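Local coordinates for protein toxin FitB (Neisseria gonorrhoeae, PDB 2H1C) that is the toxin of a type II toxin-antitoxin system, a PIN-domain protein expected to be a magnesium-dependent ribonuclease, whose complex with the antitoxin FitA binds its own promoter, at residues Ile107-Arg121 / Phe126-His138. Numbering follows the deposited sequence.
With SO4 (sulfate ion), chain D; SO4 (sulfate ion), chain E.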
ATOM      1  N   ILE A 107       7.122  -1.387   1.755  1.00 14.28           N
ATOM      2  CA  ILE A 107       7.802  -1.919   2.923  1.00 11.22           C
ATOM      3  C   ILE A 107       9.087  -1.164   3.173  1.00 10.76           C
ATOM      4  O   ILE A 107       9.357  -0.770   4.302  1.00 10.77           O
ATOM      5  CB  ILE A 107       8.084  -3.415   2.747  1.00 13.84           C
ATOM      6  CG1 ILE A 107       6.753  -4.161   2.599  1.00 19.77           C
ATOM      7  CG2 ILE A 107       8.827  -3.954   3.957  1.00 12.04           C
ATOM      8  CD1 ILE A 107       6.892  -5.635   2.365  1.00 30.03           C
ATOM      9  N   ALA A 108       9.870  -0.931   2.123  1.00 11.19           N
ATOM     10  CA  ALA A 108      11.120  -0.217   2.295  1.00  9.34           C
ATOM     11  C   ALA A 108      10.904   1.196   2.837  1.00 12.97           C
ATOM     12  O   ALA A 108      11.634   1.641   3.724  1.00 14.06           O
ATOM     13  CB  ALA A 108      11.898  -0.184   0.982  1.00 12.60           C
ATOM     14  N   ALA A 109       9.889   1.895   2.331  1.00 11.33           N
ATOM     15  CA  ALA A 109       9.609   3.260   2.792  1.00 10.97           C
ATOM     16  C   ALA A 109       9.164   3.272   4.262  1.00  9.95           C
ATOM     17  O   ALA A 109       9.506   4.187   5.016  1.00 12.15           O
ATOM     18  CB  ALA A 109       8.525   3.915   1.905  1.00  8.76           C
ATOM     19  N   THR A 110       8.405   2.259   4.669  1.00  9.17           N
ATOM     20  CA  THR A 110       7.951   2.164   6.055  1.00 10.40           C
ATOM     21  C   THR A 110       9.167   1.990   6.964  1.00 10.43           C
ATOM     22  O   THR A 110       9.297   2.667   7.980  1.00 10.96           O
ATOM     23  CB  THR A 110       6.975   0.969   6.248  1.00 11.56           C
ATOM     24  OG1 THR A 110       5.807   1.170   5.432  1.00 11.68           O
ATOM     25  CG2 THR A 110       6.560   0.843   7.725  1.00  8.40           C
ATOM     26  N   ALA A 111      10.084   1.109   6.566  1.00 11.89           N
ATOM     27  CA  ALA A 111      11.285   0.863   7.354  1.00 11.09           C
ATOM     28  C   ALA A 111      12.163   2.112   7.455  1.00 13.08           C
ATOM     29  O   ALA A 111      12.637   2.459   8.535  1.00 14.41           O
ATOM     30  CB  ALA A 111      12.080  -0.291   6.742  1.00  9.67           C
ATOM     31  N   LYS A 112      12.370   2.802   6.339  1.00 17.12           N
ATOM     32  CA  LYS A 112      13.207   4.000   6.361  1.00 17.46           C
ATOM     33  C   LYS A 112      12.591   5.075   7.251  1.00 20.09           C
ATOM     34  O   LYS A 112      13.294   5.730   8.028  1.00 16.16           O
ATOM     35  CB  LYS A 112      13.407   4.540   4.936  1.00 22.18           C
ATOM     36  CG  LYS A 112      14.185   5.850   4.873  1.00 26.66           C
ATOM     37  CD  LYS A 112      14.655   6.184   3.460  1.00 31.51           C
ATOM     38  CE  LYS A 112      15.824   5.304   3.038  1.00 36.15           C
ATOM     39  NZ  LYS A 112      16.424   5.712   1.726  1.00 37.38           N
ATOM     40  N   GLN A 113      11.275   5.245   7.146  1.00 18.67           N
ATOM     41  CA  GLN A 113      10.563   6.244   7.936  1.00 22.23           C
ATOM     42  C   GLN A 113      10.711   6.005   9.438  1.00 22.72           C
ATOM     43  O   GLN A 113      10.797   6.960  10.217  1.00 19.11           O
ATOM     44  CB  GLN A 113       9.085   6.236   7.541  1.00 25.12           C
ATOM     45  CG  GLN A 113       8.348   7.530   7.806  1.00 35.12           C
ATOM     46  CD  GLN A 113       7.926   7.669   9.237  1.00 38.79           C
ATOM     47  OE1 GLN A 113       7.373   6.735   9.817  1.00 44.37           O
ATOM     48  NE2 GLN A 113       8.163   8.841   9.818  1.00 39.36           N
ATOM     49  N   HIS A 114      10.771   4.731   9.837  1.00 17.58           N
ATOM     50  CA  HIS A 114      10.886   4.358  11.251  1.00 18.51           C
ATOM     51  C   HIS A 114      12.271   3.893  11.692  1.00 18.82           C
ATOM     52  O   HIS A 114      12.429   3.393  12.809  1.00 17.36           O
ATOM     53  CB  HIS A 114       9.873   3.254  11.565  1.00 21.47           C
ATOM     54  CG  HIS A 114       8.455   3.699  11.461  1.00 21.09           C
ATOM     55  ND1 HIS A 114       7.835   4.443  12.446  1.00 25.22           N
ATOM     56  CD2 HIS A 114       7.533   3.540  10.480  1.00 24.58           C
ATOM     57  CE1 HIS A 114       6.599   4.720  12.078  1.00 24.04           C
ATOM     58  NE2 HIS A 114       6.389   4.183  10.884  1.00 24.22           N
ATOM     59  N   SER A 115      13.255   4.040  10.810  1.00 15.41           N
ATOM     60  CA  SER A 115      14.635   3.652  11.098  1.00 20.03           C
ATOM     61  C   SER A 115      14.771   2.175  11.429  1.00 19.09           C
ATOM     62  O   SER A 115      15.486   1.800  12.357  1.00 18.17           O
ATOM     63  CB  SER A 115      15.182   4.481  12.262  1.00 21.89           C
ATOM     64  OG  SER A 115      15.202   5.850  11.925  1.00 23.26           O
ATOM     65  N   LEU A 116      14.093   1.331  10.658  1.00 12.40           N
ATOM     66  CA  LEU A 116      14.137  -0.105  10.892  1.00 10.79           C
ATOM     67  C   LEU A 116      14.944  -0.849   9.848  1.00 11.53           C
ATOM     68  O   LEU A 116      15.098  -0.377   8.726  1.00 11.40           O
ATOM     69  CB  LEU A 116      12.722  -0.672  10.850  1.00 11.64           C
ATOM     70  CG  LEU A 116      11.736   0.115  11.717  1.00 11.45           C
ATOM     71  CD1 LEU A 116      10.317  -0.432  11.489  1.00 12.28           C
ATOM     72  CD2 LEU A 116      12.120  -0.031  13.171  1.00 14.16           C
ATOM     73  N   THR A 117      15.433  -2.025  10.231  1.00 13.38           N
ATOM     74  CA  THR A 117      16.153  -2.899   9.311  1.00 12.43           C
ATOM     75  C   THR A 117      15.112  -3.894   8.810  1.00 12.37           C
ATOM     76  O   THR A 117      14.378  -4.476   9.607  1.00 12.54           O
ATOM     77  CB  THR A 117      17.238  -3.717  10.012  1.00 14.26           C
ATOM     78  OG1 THR A 117      18.241  -2.843  10.528  1.00 15.32           O
ATOM     79  CG2 THR A 117      17.875  -4.691   9.030  1.00 16.54           C
ATOM     80  N   VAL A 118      15.044  -4.084   7.496  1.00  9.04           N
ATOM     81  CA  VAL A 118      14.092  -5.020   6.916  1.00 10.03           C
ATOM     82  C   VAL A 118      14.651  -6.441   6.925  1.00  9.75           C
ATOM     83  O   VAL A 118      15.790  -6.663   6.500  1.00 13.65           O
ATOM     84  CB  VAL A 118      13.766  -4.659   5.441  1.00  9.88           C
ATOM     85  CG1 VAL A 118      12.833  -5.726   4.839  1.00 10.35           C
ATOM     86  CG2 VAL A 118      13.095  -3.284   5.370  1.00 12.68           C
ATOM     87  N   ALA A 119      13.877  -7.391   7.443  1.00 11.19           N
ATOM     88  CA  ALA A 119      14.296  -8.792   7.450  1.00  8.82           C
ATOM     89  C   ALA A 119      13.551  -9.403   6.258  1.00 11.83           C
ATOM     90  O   ALA A 119      12.311  -9.392   6.224  1.00 13.98           O
ATOM     91  CB  ALA A 119      13.861  -9.474   8.751  1.00  9.17           C
ATOM     92  N   THR A 120      14.297  -9.940   5.293  1.00 11.57           N
ATOM     93  CA  THR A 120      13.682 -10.511   4.089  1.00 12.08           C
ATOM     94  C   THR A 120      14.619 -11.459   3.357  1.00 14.29           C
ATOM     95  O   THR A 120      15.831 -11.343   3.473  1.00 14.31           O
ATOM     96  CB  THR A 120      13.308  -9.408   3.095  1.00 15.63           C
ATOM     97  OG1 THR A 120      12.745  -9.994   1.915  1.00 18.03           O
ATOM     98  CG2 THR A 120      14.543  -8.604   2.714  1.00 17.46           C
ATOM     99  N   ARG A 121      14.043 -12.391   2.604  1.00 15.18           N
ATOM    100  CA  ARG A 121      14.846 -13.342   1.838  1.00 20.98           C
ATOM    101  C   ARG A 121      15.351 -12.682   0.551  1.00 21.65           C
ATOM    102  O   ARG A 121      16.433 -13.005   0.056  1.00 23.70           O
ATOM    103  CB  ARG A 121      14.006 -14.564   1.480  1.00 21.48           C
ATOM    104  CG  ARG A 121      14.830 -15.710   0.891  1.00 26.97           C
ATOM    105  CD  ARG A 121      13.975 -16.938   0.641  1.00 27.52           C
ATOM    106  NE  ARG A 121      14.801 -18.124   0.419  1.00 32.56           N
ATOM    107  CZ  ARG A 121      14.313 -19.347   0.233  1.00 32.73           C
ATOM    108  NH1 ARG A 121      13.002 -19.546   0.240  1.00 33.43           N
ATOM    109  NH2 ARG A 121      15.134 -20.371   0.048  1.00 34.71           N
ATOM    110  N   PHE A 126      15.525  -3.845  -1.618  1.00 25.82           N
ATOM    111  CA  PHE A 126      15.825  -3.028  -0.457  1.00 25.22           C
ATOM    112  C   PHE A 126      17.208  -2.407  -0.498  1.00 27.91           C
ATOM    113  O   PHE A 126      17.427  -1.323   0.039  1.00 28.19           O
ATOM    114  CB  PHE A 126      15.600  -3.845   0.812  1.00 25.62           C
ATOM    115  CG  PHE A 126      14.198  -4.368   0.934  1.00 20.03           C
ATOM    116  CD1 PHE A 126      13.874  -5.643   0.479  1.00 17.94           C
ATOM    117  CD2 PHE A 126      13.185  -3.561   1.453  1.00 20.22           C
ATOM    118  CE1 PHE A 126      12.559  -6.113   0.529  1.00 21.66           C
ATOM    119  CE2 PHE A 126      11.863  -4.016   1.510  1.00 19.33           C
ATOM    120  CZ  PHE A 126      11.550  -5.297   1.046  1.00 20.25           C
ATOM    121  N   PHE A 127      18.145  -3.081  -1.152  1.00 30.69           N
ATOM    122  CA  PHE A 127      19.482  -2.527  -1.268  1.00 32.53           C
ATOM    123  C   PHE A 127      19.382  -1.273  -2.133  1.00 32.46           C
ATOM    124  O   PHE A 127      19.992  -0.247  -1.833  1.00 33.70           O
ATOM    125  CB  PHE A 127      20.425  -3.543  -1.907  1.00 34.10           C
ATOM    126  CG  PHE A 127      21.034  -4.498  -0.923  1.00 37.55           C
ATOM    127  CD1 PHE A 127      21.668  -4.017   0.218  1.00 40.02           C
ATOM    128  CD2 PHE A 127      21.015  -5.869  -1.154  1.00 38.70           C
ATOM    129  CE1 PHE A 127      22.278  -4.887   1.112  1.00 40.18           C
ATOM    130  CE2 PHE A 127      21.624  -6.749  -0.262  1.00 39.49           C
ATOM    131  CZ  PHE A 127      22.256  -6.255   0.872  1.00 39.37           C
ATOM    132  N   ALA A 128      18.584  -1.357  -3.194  1.00 31.65           N
ATOM    133  CA  ALA A 128      18.390  -0.233  -4.103  1.00 31.28           C
ATOM    134  C   ALA A 128      17.632   0.914  -3.430  1.00 30.73           C
ATOM    135  O   ALA A 128      17.748   2.073  -3.834  1.00 29.81           O
ATOM    136  CB  ALA A 128      17.649  -0.698  -5.350  1.00 31.09           C
ATOM    137  N   ALA A 129      16.860   0.588  -2.399  1.00 29.55           N
ATOM    138  CA  ALA A 129      16.100   1.596  -1.664  1.00 30.48           C
ATOM    139  C   ALA A 129      17.000   2.256  -0.618  1.00 31.12           C
ATOM    140  O   ALA A 129      16.585   3.185   0.074  1.00 31.25           O
ATOM    141  CB  ALA A 129      14.892   0.950  -0.984  1.00 28.43           C
ATOM    142  N   ASP A 130      18.236   1.777  -0.509  1.00 32.51           N
ATOM    143  CA  ASP A 130      19.173   2.327   0.465  1.00 32.34           C
ATOM    144  C   ASP A 130      18.637   2.189   1.889  1.00 30.62           C
ATOM    145  O   ASP A 130      18.757   3.106   2.709  1.00 32.16           O
ATOM    146  CB  ASP A 130      19.456   3.806   0.161  1.00 40.00           C
ATOM    147  CG  ASP A 130      20.458   3.992  -0.970  1.00 45.23           C
ATOM    148  OD1 ASP A 130      21.645   3.636  -0.777  1.00 47.53           O
ATOM    149  OD2 ASP A 130      20.060   4.495  -2.049  1.00 48.30           O
ATOM    150  N   VAL A 131      18.023   1.045   2.179  1.00 24.75           N
ATOM    151  CA  VAL A 131      17.494   0.794   3.516  1.00 23.76           C
ATOM    152  C   VAL A 131      18.244  -0.410   4.076  1.00 20.37           C
ATOM    153  O   VAL A 131      18.603  -1.315   3.327  1.00 19.41           O
ATOM    154  CB  VAL A 131      15.968   0.492   3.484  1.00 23.30           C
ATOM    155  CG1 VAL A 131      15.473   0.146   4.871  1.00 27.25           C
ATOM    156  CG2 VAL A 131      15.215   1.707   2.964  1.00 26.44           C
ATOM    157  N   ALA A 132      18.501  -0.410   5.380  1.00 18.12           N
ATOM    158  CA  ALA A 132      19.219  -1.527   5.996  1.00 19.28           C
ATOM    159  C   ALA A 132      18.413  -2.814   5.839  1.00 19.60           C
ATOM    160  O   ALA A 132      17.180  -2.807   5.936  1.00 17.14           O
ATOM    161  CB  ALA A 132      19.459  -1.246   7.460  1.00 19.95           C
ATOM    162  N   VAL A 133      19.102  -3.922   5.602  1.00 16.22           N
ATOM    163  CA  VAL A 133      18.399  -5.175   5.434  1.00 19.68           C
ATOM    164  C   VAL A 133      19.156  -6.347   6.015  1.00 20.27           C
ATOM    165  O   VAL A 133      20.387  -6.300   6.167  1.00 20.54           O
ATOM    166  CB  VAL A 133      18.107  -5.446   3.937  1.00 23.38           C
ATOM    167  CG1 VAL A 133      17.234  -4.356   3.394  1.00 26.54           C
ATOM    168  CG2 VAL A 133      19.410  -5.506   3.143  1.00 25.16           C
ATOM    169  N   PHE A 134      18.417  -7.391   6.368  1.00 14.80           N
ATOM    170  CA  PHE A 134      19.038  -8.591   6.892  1.00 18.58           C
ATOM    171  C   PHE A 134      18.300  -9.802   6.354  1.00 18.64           C
ATOM    172  O   PHE A 134      17.071  -9.861   6.399  1.00 17.02           O
ATOM    173  CB  PHE A 134      19.024  -8.621   8.418  1.00 19.44           C
ATOM    174  CG  PHE A 134      19.622  -9.878   8.986  1.00 20.02           C
ATOM    175  CD1 PHE A 134      20.981 -10.145   8.831  1.00 23.31           C
ATOM    176  CD2 PHE A 134      18.818 -10.823   9.613  1.00 19.13           C
ATOM    177  CE1 PHE A 134      21.532 -11.343   9.290  1.00 26.23           C
ATOM    178  CE2 PHE A 134      19.356 -12.022  10.074  1.00 22.25           C
ATOM    179  CZ  PHE A 134      20.714 -12.283   9.915  1.00 25.48           C
ATOM    180  N   ASN A 135      19.061 -10.754   5.817  1.00 18.11           N
ATOM    181  CA  ASN A 135      18.496 -11.980   5.257  1.00 14.40           C
ATOM    182  C   ASN A 135      18.756 -13.088   6.277  1.00 15.65           C
ATOM    183  O   ASN A 135      19.889 -13.550   6.405  1.00 15.10           O
ATOM    184  CB  ASN A 135      19.196 -12.324   3.932  1.00 13.29           C
ATOM    185  CG  ASN A 135      18.614 -13.550   3.266  1.00 16.41           C
ATOM    186  OD1 ASN A 135      17.991 -14.393   3.916  1.00 16.66           O
ATOM    187  ND2 ASN A 135      18.816 -13.662   1.959  1.00 17.97           N
ATOM    188  N   PRO A 136      17.713 -13.515   7.027  1.00 12.76           N
ATOM    189  CA  PRO A 136      17.893 -14.573   8.030  1.00 15.27           C
ATOM    190  C   PRO A 136      18.308 -15.949   7.496  1.00 14.68           C
ATOM    191  O   PRO A 136      18.553 -16.871   8.282  1.00 16.67           O
ATOM    192  CB  PRO A 136      16.543 -14.609   8.755  1.00 13.35           C
ATOM    193  CG  PRO A 136      15.576 -14.200   7.693  1.00 15.48           C
ATOM    194  CD  PRO A 136      16.310 -13.062   6.986  1.00 16.79           C
ATOM    195  N   TRP A 137      18.366 -16.107   6.173  1.00 13.81           N
ATOM    196  CA  TRP A 137      18.807 -17.384   5.616  1.00 14.47           C
ATOM    197  C   TRP A 137      20.334 -17.443   5.745  1.00 14.95           C
ATOM    198  O   TRP A 137      20.942 -18.510   5.583  1.00 14.57           O
ATOM    199  CB  TRP A 137      18.371 -17.529   4.147  1.00 11.89           C
ATOM    200  CG  TRP A 137      17.039 -18.181   3.986  1.00 17.51           C
ATOM    201  CD1 TRP A 137      16.797 -19.475   3.604  1.00 15.70           C
ATOM    202  CD2 TRP A 137      15.751 -17.587   4.213  1.00 15.65           C
ATOM    203  NE1 TRP A 137      15.447 -19.717   3.583  1.00 17.26           N
ATOM    204  CE2 TRP A 137      14.785 -18.582   3.955  1.00 17.29           C
ATOM    205  CE3 TRP A 137      15.327 -16.318   4.612  1.00 14.53           C
ATOM    206  CZ2 TRP A 137      13.407 -18.338   4.083  1.00 20.13           C
ATOM    207  CZ3 TRP A 137      13.962 -16.078   4.739  1.00 14.23           C
ATOM    208  CH2 TRP A 137      13.020 -17.084   4.478  1.00 13.62           C
ATOM    209  N   HIS A 138      20.935 -16.292   6.061  1.00 15.22           N
ATOM    210  CA  HIS A 138      22.393 -16.156   6.263  1.00 20.64           C
ATOM    211  C   HIS A 138      22.683 -15.963   7.750  1.00 23.10           C
ATOM    212  O   HIS A 138      21.773 -15.706   8.543  1.00 22.34           O
ATOM    213  CB  HIS A 138      22.951 -14.926   5.527  1.00 18.07           C
ATOM    214  CG  HIS A 138      23.066 -15.097   4.041  1.00 20.68           C
ATOM    215  ND1 HIS A 138      23.870 -16.054   3.464  1.00 21.99           N
ATOM    216  CD2 HIS A 138      22.486 -14.421   3.024  1.00 19.70           C
ATOM    217  CE1 HIS A 138      23.779 -15.964   2.145  1.00 17.95           C
ATOM    218  NE2 HIS A 138      22.949 -14.983   1.854  1.00 22.37           N
TER
HETATM  219  S   SO4 D 201      12.891 -23.263  -0.569  1.00 54.59           S
HETATM  220  O1  SO4 D 201      11.683 -23.548  -1.220  1.00 55.55           O
HETATM  221  O2  SO4 D 201      13.861 -22.560  -1.434  1.00 55.09           O
HETATM  222  O3  SO4 D 201      13.606 -24.404  -0.148  1.00 58.00           O
HETATM  223  O4  SO4 D 201      12.681 -22.299   0.445  1.00 57.04           O
HETATM  224  S   SO4 E 202      26.432 -17.516   5.527  1.00 48.06           S
HETATM  225  O1  SO4 E 202      25.116 -17.941   5.288  1.00 47.35           O
HETATM  226  O2  SO4 E 202      26.539 -16.594   6.685  1.00 49.47           O
HETATM  227  O3  SO4 E 202      27.015 -16.766   4.480  1.00 47.50           O
HETATM  228  O4  SO4 E 202      27.217 -18.610   5.971  1.00 49.10           O
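Val-118 and Phe-126 meet at the apolar centre. The methyl CG1 of Val-118 sits over one face of the Phe-126 ring, 4.0 Å from its centroid, in a CH-pi contact. It gets there because CG1 stands anti to the backbone N (chi1 176°). Ala-108 CB comes obliquely to the same ring, 3.6 Å from Phe-126 CD2, and Ile-107 CG2 and Thr-120 CG2 also approach it obliquely. Val-131 fits against helix 102-114 with both methyls, CG1 on Ala-111 CB and CG2 on the CE of Lys-112. The Lys-112 chain bends at chi3 (-74°), and its NZ donates to Ala-129 O at 3.0 Å. That carbonyl lies near the end of helix 124-128, which Asp-130 closes in a Schellman motif.

Strands 117-119 and 133-134 run parallel, joined through helix 124-128 as a beta-alpha-beta unit. Strand 133-134 is an outermost strand of the PIN-domain sheet within this chain. Val-118 N donates to Ala-132 O, Phe-134 N to Val-118 O (2.7 Å) and Thr-120 N to Phe-134 O. Beyond the strand, the OG1 of Thr-120 is hydrogen-bonded to Asp-5, a predicted magnesium ligand. Residues 135-138 form a type I turn, and Asn-135 OD1 accepts from Trp-137 N at 2.9 Å, an Asx turn.

At the polar edge the extended Arg-121 side chain runs across the Trp-137 indole. Its CD lies over the six-membered ring, 3.8 Å from the centroid. The guanidinium lies flat on the indole, planes 8° apart, in an off-centre cation-pi contact. Its edge faces the sulfate of chain D, probably from the crystallisation liquor. Arg-121 NH1 donates to O4 of the chain D sulfate at 2.8 Å, and Arg-121 NH2 donates to O2 of the chain D sulfate at 2.9 Å.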